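Side-chain contacts in coclaurine N-methyltransferase (Coptis japonica, PDB 6GKV), which transfers a methyl group from S-adenosyl-L-methionine to the ring nitrogen of coclaurine and probably of related tetrahydroisoquinolines in plant alkaloid biosynthesis: residues A[95-100]-A[105-110]; A[110-115]-A[134-139]; A[116-121]-A[275-280]. All blocks are in the same frame, centred on the assembly; numbering follows the deposited sequence.

Contact 1. Residues A[95-100]-A[105-110]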
loop_
_atom_site.group_PDB
_atom_site.type_symbol
_atom_site.label_atom_id
_atom_site.label_comp_id
_atom_site.label_asym_id
_atom_site.label_seq_id
_atom_site.Cartn_x
_atom_site.Cartn_y
_atom_site.Cartn_z
ATOM N N CYS A 95 21.968 5.911 6.626
ATOM C CA CYS A 95 22.181 7.259 7.137
ATOM C C CYS A 95 21.530 8.291 6.209
ATOM O O CYS A 95 21.085 7.960 5.111
ATOM C CB CYS A 95 23.657 7.550 7.296
ATOM S SG CYS A 95 24.418 6.393 8.405
ATOM N N TYR A 96 21.454 9.533 6.667
ATOM C CA TYR A 96 20.702 10.542 5.948
ATOM C C TYR A 96 21.594 11.674 5.460
ATOM O O TYR A 96 22.138 12.444 6.253
ATOM C CB TYR A 96 19.582 11.085 6.832
ATOM C CG TYR A 96 18.527 11.815 6.055
ATOM C CD1 TYR A 96 18.591 13.195 5.889
ATOM C CD2 TYR A 96 17.476 11.129 5.472
ATOM C CE1 TYR A 96 17.636 13.870 5.172
ATOM C CE2 TYR A 96 16.505 11.799 4.752
ATOM C CZ TYR A 96 16.588 13.166 4.602
ATOM O OH TYR A 96 15.615 13.828 3.885
ATOM N N PHE A 97 21.739 11.759 4.144
ATOM C CA PHE A 97 22.541 12.797 3.519
ATOM C C PHE A 97 21.611 13.838 2.875
ATOM O O PHE A 97 21.026 13.579 1.817
ATOM C CB PHE A 97 23.493 12.188 2.472
ATOM C CG PHE A 97 24.454 11.154 3.027
ATOM C CD1 PHE A 97 24.032 9.853 3.279
ATOM C CD2 PHE A 97 25.780 11.474 3.261
ATOM C CE1 PHE A 97 24.897 8.899 3.773
ATOM C CE2 PHE A 97 26.664 10.522 3.757
ATOM C CZ PHE A 97 26.221 9.229 4.018
ATOM N N LYS A 98 21.464 15.000 3.520
ATOM C CA LYS A 98 20.654 16.082 2.960
ATOM C C LYS A 98 21.418 16.844 1.873
ATOM O O LYS A 98 20.859 17.148 0.819
ATOM C CB LYS A 98 20.167 17.046 4.057
ATOM C CG LYS A 98 18.650 16.945 4.274
ATOM C CD LYS A 98 18.044 17.954 5.263
ATOM C CE LYS A 98 16.591 17.565 5.596
ATOM N NZ LYS A 98 16.331 17.395 7.056
ATOM N N GLU A 99 22.693 17.132 2.106
ATOM C CA GLU A 99 23.488 17.864 1.117
ATOM C C GLU A 99 24.721 17.112 0.627
ATOM O O GLU A 99 25.306 16.309 1.348
ATOM C CB GLU A 99 23.924 19.205 1.692
ATOM C CG GLU A 99 22.792 20.141 1.991
ATOM C CD GLU A 99 23.245 21.300 2.830
ATOM O OE1 GLU A 99 22.674 21.499 3.923
ATOM O OE2 GLU A 99 24.190 21.994 2.406
ATOM N N ASP A 100 25.132 17.427 -0.595
ATOM C CA ASP A 100 26.284 16.792 -1.236
ATOM C C ASP A 100 27.567 16.748 -0.394
ATOM O O ASP A 100 28.367 15.822 -0.551
ATOM C CB ASP A 100 26.572 17.487 -2.566
ATOM C CG ASP A 100 25.465 17.277 -3.578
ATOM O OD1 ASP A 100 24.406 17.939 -3.468
ATOM O OD2 ASP A 100 25.648 16.438 -4.481
ATOM N N ASP A 105 29.528 11.023 9.425
ATOM C CA ASP A 105 29.215 11.273 10.822
ATOM C C ASP A 105 27.950 12.094 10.927
ATOM O O ASP A 105 27.015 11.713 11.623
ATOM C CB ASP A 105 30.361 11.993 11.527
ATOM C CG ASP A 105 31.395 11.039 12.094
ATOM O OD1 ASP A 105 31.584 9.934 11.536
ATOM O OD2 ASP A 105 32.012 11.407 13.115
ATOM N N GLU A 106 27.940 13.217 10.216
ATOM C CA GLU A 106 26.772 14.072 10.094
ATOM C C GLU A 106 25.534 13.284 9.694
ATOM O O GLU A 106 24.426 13.555 10.174
ATOM C CB GLU A 106 27.023 15.173 9.052
ATOM C CG GLU A 106 27.667 16.445 9.597
ATOM C CD GLU A 106 27.937 17.493 8.519
ATOM O OE1 GLU A 106 27.954 17.150 7.310
ATOM O OE2 GLU A 106 28.151 18.666 8.894
ATOM N N ALA A 107 25.727 12.318 8.799
ATOM C CA ALA A 107 24.597 11.619 8.207
ATOM C C ALA A 107 23.988 10.648 9.197
ATOM O O ALA A 107 22.764 10.501 9.235
ATOM C CB ALA A 107 25.011 10.902 6.941
ATOM N N GLU A 108 24.849 9.980 9.973
ATOM C CA GLU A 108 24.406 9.108 11.060
ATOM C C GLU A 108 23.496 9.919 11.977
ATOM O O GLU A 108 22.347 9.552 12.216
ATOM C CB GLU A 108 25.591 8.536 11.850
ATOM C CG GLU A 108 26.507 7.582 11.069
ATOM C CD GLU A 108 27.488 6.826 11.963
ATOM O OE1 GLU A 108 28.098 7.450 12.864
ATOM O OE2 GLU A 108 27.644 5.599 11.768
ATOM N N ILE A 109 24.022 11.046 12.447
ATOM C CA ILE A 109 23.307 11.983 13.319
ATOM C C ILE A 109 21.948 12.426 12.762
ATOM O O ILE A 109 20.950 12.429 13.477
ATOM C CB ILE A 109 24.168 13.237 13.586
ATOM C CG1 ILE A 109 25.499 12.850 14.256
ATOM C CG2 ILE A 109 23.403 14.252 14.427
ATOM C CD1 ILE A 109 25.351 12.134 15.599
ATOM N N ALA A 110 21.913 12.782 11.482
ATOM C CA ALA A 110 20.681 13.245 10.850
ATOM C C ALA A 110 19.580 12.179 10.819
ATOM O O ALA A 110 18.408 12.505 11.060
ATOM C CB ALA A 110 20.967 13.739 9.452
#
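Ala-107, near the start of helix 104-118, presses its methyl group into a hollow formed by Cys-95, Tyr-96 and Phe-97. Its CB sits almost over the middle of the Phe-97 ring, 3.5 Å from the centroid and 9° off the normal, a CH-pi contact in which all six ring carbons lie at similar range. Phe-97 CG stands anti to its own carbonyl carbon (chi1 -59°), which turns the ring against the helix. On another side the same methyl meets Cys-95 CB at 3.6 Å. A backbone hydrogen bond from Tyr-96 N to Ala-107 O, 3.0 Å long, fastens loop to helix. Cys-95 SG lies against Glu-108 CG at 3.6 Å, while the carboxylate beyond accepts bonds from Asn-89 N and Lys-91 N. With an alanine in place of Phe-97, the methyl of Ala-107 would probably lose the flat surface it rests on and a gap would open beside Ala-107. Side-chain packing is looser at Ala-110, whose CB is 4.0 Å from Tyr-96 CB and lies nearer the Tyr-96 carbonyl O, and the loop then runs out through Lys-98, Glu-99 and Asp-100 on the solvent side. Helix 281-297 backs the loop: Thr-287 and His-283 bond Cys-95 N and Phe-97 N, the Tyr-96 ring stacks on His-283, and Phe-97 also packs on Arg-286 and Glu-290.

Contact 2. Residues A[110-115]-A[134-139]; sequences AMLDLY and QGALTL
The start of helix 136-143, which follows the first strand of the Rossmann-like methyltransferase fold, packs through Ala-136 and Leu-137 on Leu-112 and Tyr-115 of helix 104-118. Ala-136 belongs to a sequence consistent with the glycine-rich GxGxxA turn, its side chain about 5 Å from the bound S-adenosyl-L-homocysteine, and Gly-135 is the N-cap residue of the helix. Leu-112 supplies both of its methyls. CD1 reaches the backbone of Ala-136, 3.5 Å from its O, and CD2 rests on the neighbouring residue, 3.7 Å from Leu-137 CA. Leu-137 turns CG anti to the backbone N (chi1 -180°), and this brings its CD1 up against both side chains of the other helix: it lies 3.8 Å from Leu-112 CD2 and 4.0 Å from Tyr-115 CD2. The tyrosine receives that methyl at its ring edge, near the ring plane, rather than on a face. No hydrogen bond spans the two segments, and the junction is a buried apolar one. The phenol oxygen of Tyr-115 is satisfied elsewhere, hydrogen-bonded to both Glu-226 and Lys-91, which fixes the far end of the ring. Strand 191-197 of the central sheet lies against the pair, with Leu-195 and Ile-197 touching Leu-137 and Ile-197 also touching Tyr-115, while His-140, one turn further along helix 136-143, packs on Leu-112.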
loop_
_atom_site.group_PDB
_atom_site.type_symbol
_atom_site.label_atom_id
_atom_site.label_comp_id
_atom_site.label_asym_id
_atom_site.label_seq_id
_atom_site.Cartn_x
_atom_site.Cartn_y
_atom_site.Cartn_z
ATOM N N ALA A 110 21.913 12.782 11.482
ATOM C CA ALA A 110 20.681 13.245 10.850
ATOM C C ALA A 110 19.580 12.179 10.819
ATOM O O ALA A 110 18.408 12.505 11.060
ATOM C CB ALA A 110 20.967 13.739 9.452
ATOM N N MET A 111 19.931 10.927 10.517
ATOM C CA MET A 111 18.941 9.840 10.581
ATOM C C MET A 111 18.447 9.618 12.019
ATOM O O MET A 111 17.260 9.397 12.237
ATOM C CB MET A 111 19.503 8.509 10.067
ATOM C CG MET A 111 19.232 8.117 8.646
ATOM S SD MET A 111 17.603 8.173 7.892
ATOM C CE MET A 111 16.637 7.521 9.124
ATOM N N LEU A 112 19.369 9.645 12.978
ATOM C CA LEU A 112 19.042 9.370 14.368
ATOM C C LEU A 112 18.060 10.421 14.885
ATOM O O LEU A 112 17.059 10.090 15.532
ATOM C CB LEU A 112 20.320 9.325 15.217
ATOM C CG LEU A 112 21.135 8.044 14.977
ATOM C CD1 LEU A 112 22.455 8.010 15.752
ATOM C CD2 LEU A 112 20.290 6.800 15.282
ATOM N N ASP A 113 18.349 11.684 14.572
ATOM C CA ASP A 113 17.438 12.786 14.857
ATOM C C ASP A 113 16.073 12.565 14.218
ATOM O O ASP A 113 15.037 12.729 14.865
ATOM C CB ASP A 113 18.029 14.106 14.368
ATOM C CG ASP A 113 19.010 14.700 15.358
ATOM O OD1 ASP A 113 19.096 14.173 16.487
ATOM O OD2 ASP A 113 19.679 15.699 15.016
ATOM N N LEU A 114 16.079 12.177 12.946
ATOM C CA LEU A 114 14.838 11.948 12.216
ATOM C C LEU A 114 13.982 10.831 12.847
ATOM O O LEU A 114 12.757 10.896 12.824
ATOM C CB LEU A 114 15.152 11.635 10.746
ATOM C CG LEU A 114 13.961 11.462 9.806
ATOM C CD1 LEU A 114 12.957 12.624 9.910
ATOM C CD2 LEU A 114 14.429 11.250 8.362
ATOM N N TYR A 115 14.628 9.816 13.411
ATOM C CA TYR A 115 13.921 8.750 14.116
ATOM C C TYR A 115 13.176 9.298 15.328
ATOM O O TYR A 115 12.038 8.921 15.593
ATOM C CB TYR A 115 14.880 7.662 14.590
ATOM C CG TYR A 115 15.553 6.854 13.510
ATOM C CD1 TYR A 115 14.937 6.625 12.296
ATOM C CD2 TYR A 115 16.812 6.272 13.736
ATOM C CE1 TYR A 115 15.547 5.830 11.336
ATOM C CE2 TYR A 115 17.443 5.514 12.773
ATOM C CZ TYR A 115 16.810 5.309 11.560
ATOM O OH TYR A 115 17.442 4.556 10.590
ATOM N N GLN A 134 25.119 -1.772 17.343
ATOM C CA GLN A 134 26.069 -1.237 18.311
ATOM C C GLN A 134 25.496 -0.020 19.037
ATOM O O GLN A 134 26.234 0.825 19.545
ATOM C CB GLN A 134 27.388 -0.887 17.630
ATOM C CG GLN A 134 28.216 -2.107 17.268
ATOM C CD GLN A 134 27.631 -2.890 16.105
ATOM O OE1 GLN A 134 26.989 -2.320 15.220
ATOM N NE2 GLN A 134 27.844 -4.205 16.104
ATOM N N GLY A 135 24.170 0.064 19.069
ATOM C CA GLY A 135 23.485 1.022 19.914
ATOM C C GLY A 135 23.563 2.476 19.508
ATOM O O GLY A 135 23.368 3.353 20.352
ATOM N N ALA A 136 23.830 2.731 18.226
ATOM C CA ALA A 136 23.848 4.091 17.692
ATOM C C ALA A 136 22.616 4.879 18.143
ATOM O O ALA A 136 22.730 6.040 18.575
ATOM C CB ALA A 136 23.933 4.062 16.189
ATOM N N LEU A 137 21.452 4.233 18.075
ATOM C CA LEU A 137 20.193 4.875 18.468
ATOM C C LEU A 137 19.999 4.899 19.980
ATOM O O LEU A 137 19.594 5.918 20.536
ATOM C CB LEU A 137 19.006 4.176 17.810
ATOM C CG LEU A 137 17.595 4.706 18.096
ATOM C CD1 LEU A 137 17.422 6.182 17.684
ATOM C CD2 LEU A 137 16.577 3.823 17.387
ATOM N N THR A 138 20.287 3.778 20.640
ATOM C CA THR A 138 20.181 3.695 22.096
ATOM C C THR A 138 20.963 4.815 22.763
ATOM O O THR A 138 20.410 5.581 23.545
ATOM C CB THR A 138 20.681 2.336 22.620
ATOM O OG1 THR A 138 19.722 1.327 22.294
ATOM C CG2 THR A 138 20.862 2.370 24.129
ATOM N N LEU A 139 22.243 4.919 22.429
ATOM C CA LEU A 139 23.122 5.904 23.051
ATOM C C LEU A 139 22.678 7.336 22.751
ATOM O O LEU A 139 22.790 8.230 23.592
ATOM C CB LEU A 139 24.563 5.682 22.585
ATOM C CG LEU A 139 25.013 4.242 22.815
ATOM C CD1 LEU A 139 26.463 3.972 22.343
ATOM C CD2 LEU A 139 24.814 3.901 24.292
#

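Contact 3. Residues A[116-121]-A[275-280]; sequences CERAQI and NHWTLS
Arg-118 and Trp-277 lie flat against each other, the guanidinium and indole planes only 7° apart, and their side chains run past one another in opposite directions. The head group covers the five-membered ring: Arg-118 CZ is 3.4 Å from its centroid and 20° off the normal, a cation-pi stack. Behind it, Arg-118 CD stands over the six-membered ring, 3.5 Å from that centroid, in a CH-pi contact. A chain extended from CG to NE is what lets the methylene and the charged end share one face of the indole. Arg-118 NH1 comes within 3.2 Å of Trp-277 CB, and NH2 lies equally close to Trp-277 CD1. Together these contacts join the C-terminal end of helix 104-118, which closes in a Schellman motif with Gln-120 at positive phi, to strand 272-279, an outermost strand, within this chain, of the mixed sheet of this methyltransferase. Arg-118 NH1 hydrogen-bonds to His-346 ND1 of the neighbouring antiparallel strand 342-350, which is likely to limit rotation of the guanidinium. The opposite face of the indole is met near its rim by the amide of Asn-275, CG lying 3.4 Å above the plane. Asn-275 OD1 accepts a bond from His-276 N at 2.8 Å and another from Gln-52 NE2 of the second subunit, across the dimer interface.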
loop_
_atom_site.group_PDB
_atom_site.type_symbol
_atom_site.label_atom_id
_atom_site.label_comp_id
_atom_site.label_asym_id
_atom_site.label_seq_id
_atom_site.Cartn_x
_atom_site.Cartn_y
_atom_site.Cartn_z
ATOM N N CYS A 116 13.844 10.178 16.071
ATOM C CA CYS A 116 13.269 10.756 17.278
ATOM C C CYS A 116 12.110 11.656 16.949
ATOM O O CYS A 116 11.142 11.722 17.693
ATOM C CB CYS A 116 14.317 11.541 18.058
ATOM S SG CYS A 116 15.736 10.549 18.476
ATOM N N GLU A 117 12.235 12.352 15.829
ATOM C CA GLU A 117 11.181 13.212 15.321
ATOM C C GLU A 117 9.967 12.369 14.950
ATOM O O GLU A 117 8.861 12.602 15.452
ATOM C CB GLU A 117 11.700 14.000 14.116
ATOM C CG GLU A 117 10.756 15.004 13.479
ATOM C CD GLU A 117 11.449 15.776 12.352
ATOM O OE1 GLU A 117 12.687 15.965 12.431
ATOM O OE2 GLU A 117 10.770 16.176 11.381
ATOM N N ARG A 118 10.184 11.363 14.104
ATOM C CA ARG A 118 9.072 10.604 13.544
ATOM C C ARG A 118 8.439 9.633 14.553
ATOM O O ARG A 118 7.251 9.315 14.466
ATOM C CB ARG A 118 9.536 9.868 12.282
ATOM C CG ARG A 118 9.888 10.832 11.153
ATOM C CD ARG A 118 10.016 10.135 9.805
ATOM N NE ARG A 118 10.066 11.117 8.728
ATOM C CZ ARG A 118 10.432 10.859 7.479
ATOM N NH1 ARG A 118 10.799 9.636 7.119
ATOM N NH2 ARG A 118 10.424 11.830 6.586
ATOM N N ALA A 119 9.225 9.176 15.519
ATOM C CA ALA A 119 8.683 8.348 16.586
ATOM C C ALA A 119 8.181 9.222 17.740
ATOM O O ALA A 119 7.546 8.724 18.671
ATOM C CB ALA A 119 9.723 7.357 17.077
ATOM N N GLN A 120 8.471 10.521 17.656
ATOM C CA GLN A 120 8.013 11.525 18.621
ATOM C C GLN A 120 8.446 11.183 20.037
ATOM O O GLN A 120 7.646 11.234 20.978
ATOM C CB GLN A 120 6.490 11.691 18.565
ATOM C CG GLN A 120 5.959 12.307 17.278
ATOM C CD GLN A 120 4.483 12.032 17.091
ATOM O OE1 GLN A 120 3.848 11.442 17.955
ATOM N NE2 GLN A 120 3.931 12.445 15.958
ATOM N N ILE A 121 9.715 10.807 20.168
ATOM C CA ILE A 121 10.314 10.604 21.472
ATOM C C ILE A 121 10.226 11.935 22.213
ATOM O O ILE A 121 10.299 13.006 21.600
ATOM C CB ILE A 121 11.782 10.120 21.372
ATOM N N ASN A 275 1.415 6.914 10.400
ATOM C CA ASN A 275 2.082 7.638 9.337
ATOM C C ASN A 275 2.949 6.706 8.543
ATOM O O ASN A 275 3.210 5.591 8.953
ATOM C CB ASN A 275 2.925 8.781 9.881
ATOM C CG ASN A 275 2.889 9.996 8.983
ATOM O OD1 ASN A 275 2.691 9.883 7.772
ATOM N ND2 ASN A 275 3.050 11.176 9.578
ATOM N N HIS A 276 3.399 7.185 7.396
ATOM C CA HIS A 276 4.173 6.385 6.488
ATOM C C HIS A 276 4.976 7.319 5.606
ATOM O O HIS A 276 4.425 8.202 4.954
ATOM C CB HIS A 276 3.263 5.491 5.656
ATOM C CG HIS A 276 4.001 4.564 4.749
ATOM N ND1 HIS A 276 3.401 3.946 3.668
ATOM C CD2 HIS A 276 5.290 4.152 4.751
ATOM C CE1 HIS A 276 4.290 3.197 3.046
ATOM N NE2 HIS A 276 5.445 3.306 3.681
ATOM N N TRP A 277 6.290 7.152 5.629
ATOM C CA TRP A 277 7.157 7.919 4.769
ATOM C C TRP A 277 7.972 6.918 3.986
ATOM O O TRP A 277 8.140 5.786 4.439
ATOM C CB TRP A 277 8.107 8.807 5.558
ATOM C CG TRP A 277 7.516 9.697 6.593
ATOM C CD1 TRP A 277 7.325 11.052 6.486
ATOM C CD2 TRP A 277 7.114 9.345 7.919
ATOM N NE1 TRP A 277 6.792 11.557 7.652
ATOM C CE2 TRP A 277 6.644 10.512 8.565
ATOM C CE3 TRP A 277 7.064 8.131 8.642
ATOM C CZ2 TRP A 277 6.149 10.537 9.865
ATOM C CZ3 TRP A 277 6.573 8.144 9.946
ATOM C CH2 TRP A 277 6.125 9.343 10.541
ATOM N N THR A 278 8.471 7.312 2.822
ATOM C CA THR A 278 9.649 6.662 2.288
ATOM C C THR A 278 10.749 7.700 2.158
ATOM O O THR A 278 10.572 8.878 2.512
ATOM C CB THR A 278 9.432 5.995 0.933
ATOM O OG1 THR A 278 9.179 6.994 -0.066
ATOM C CG2 THR A 278 8.302 4.955 1.000
ATOM N N LEU A 279 11.879 7.251 1.628
ATOM C CA LEU A 279 13.136 7.985 1.664
ATOM C C LEU A 279 14.021 7.468 0.516
ATOM O O LEU A 279 14.164 6.253 0.341
ATOM C CB LEU A 279 13.753 7.770 3.040
ATOM C CG LEU A 279 15.064 8.252 3.621
ATOM C CD1 LEU A 279 14.803 8.777 5.016
ATOM C CD2 LEU A 279 15.987 7.069 3.710
ATOM N N SER A 280 14.579 8.363 -0.295
ATOM C CA SER A 280 15.328 7.931 -1.490
ATOM C C SER A 280 16.463 6.943 -1.225
ATOM O O SER A 280 17.244 7.108 -0.279
ATOM C CB SER A 280 15.938 9.121 -2.220
ATOM O OG SER A 280 16.917 8.637 -3.132
#

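How the contacts relate
Helix 104-118 is common to all three contacts, which follow one another along it: contact 1 on its early turns, contact 2 in the middle, contact 3 at its C-terminal end. Contacts 1 and 2 share Ala-110; contacts 2 and 3 interleave in sequence. Centres lie about 12 Å apart for 1 and 2 and for 2 and 3, and about 15 Å for 1 and 3. Leu-279 of strand 272-279 packs on residues of the other two contacts, its CD1 lying 3.5 Å from Tyr-96 CE2 and 4.1 Å from Met-111 SD. The helix thereby connects the loop following the S-adenosyl-L-homocysteine-binding residues Gly-92 and Ser-93, the helix after the glycine-rich turn, and the sheet edge near the dimer partner.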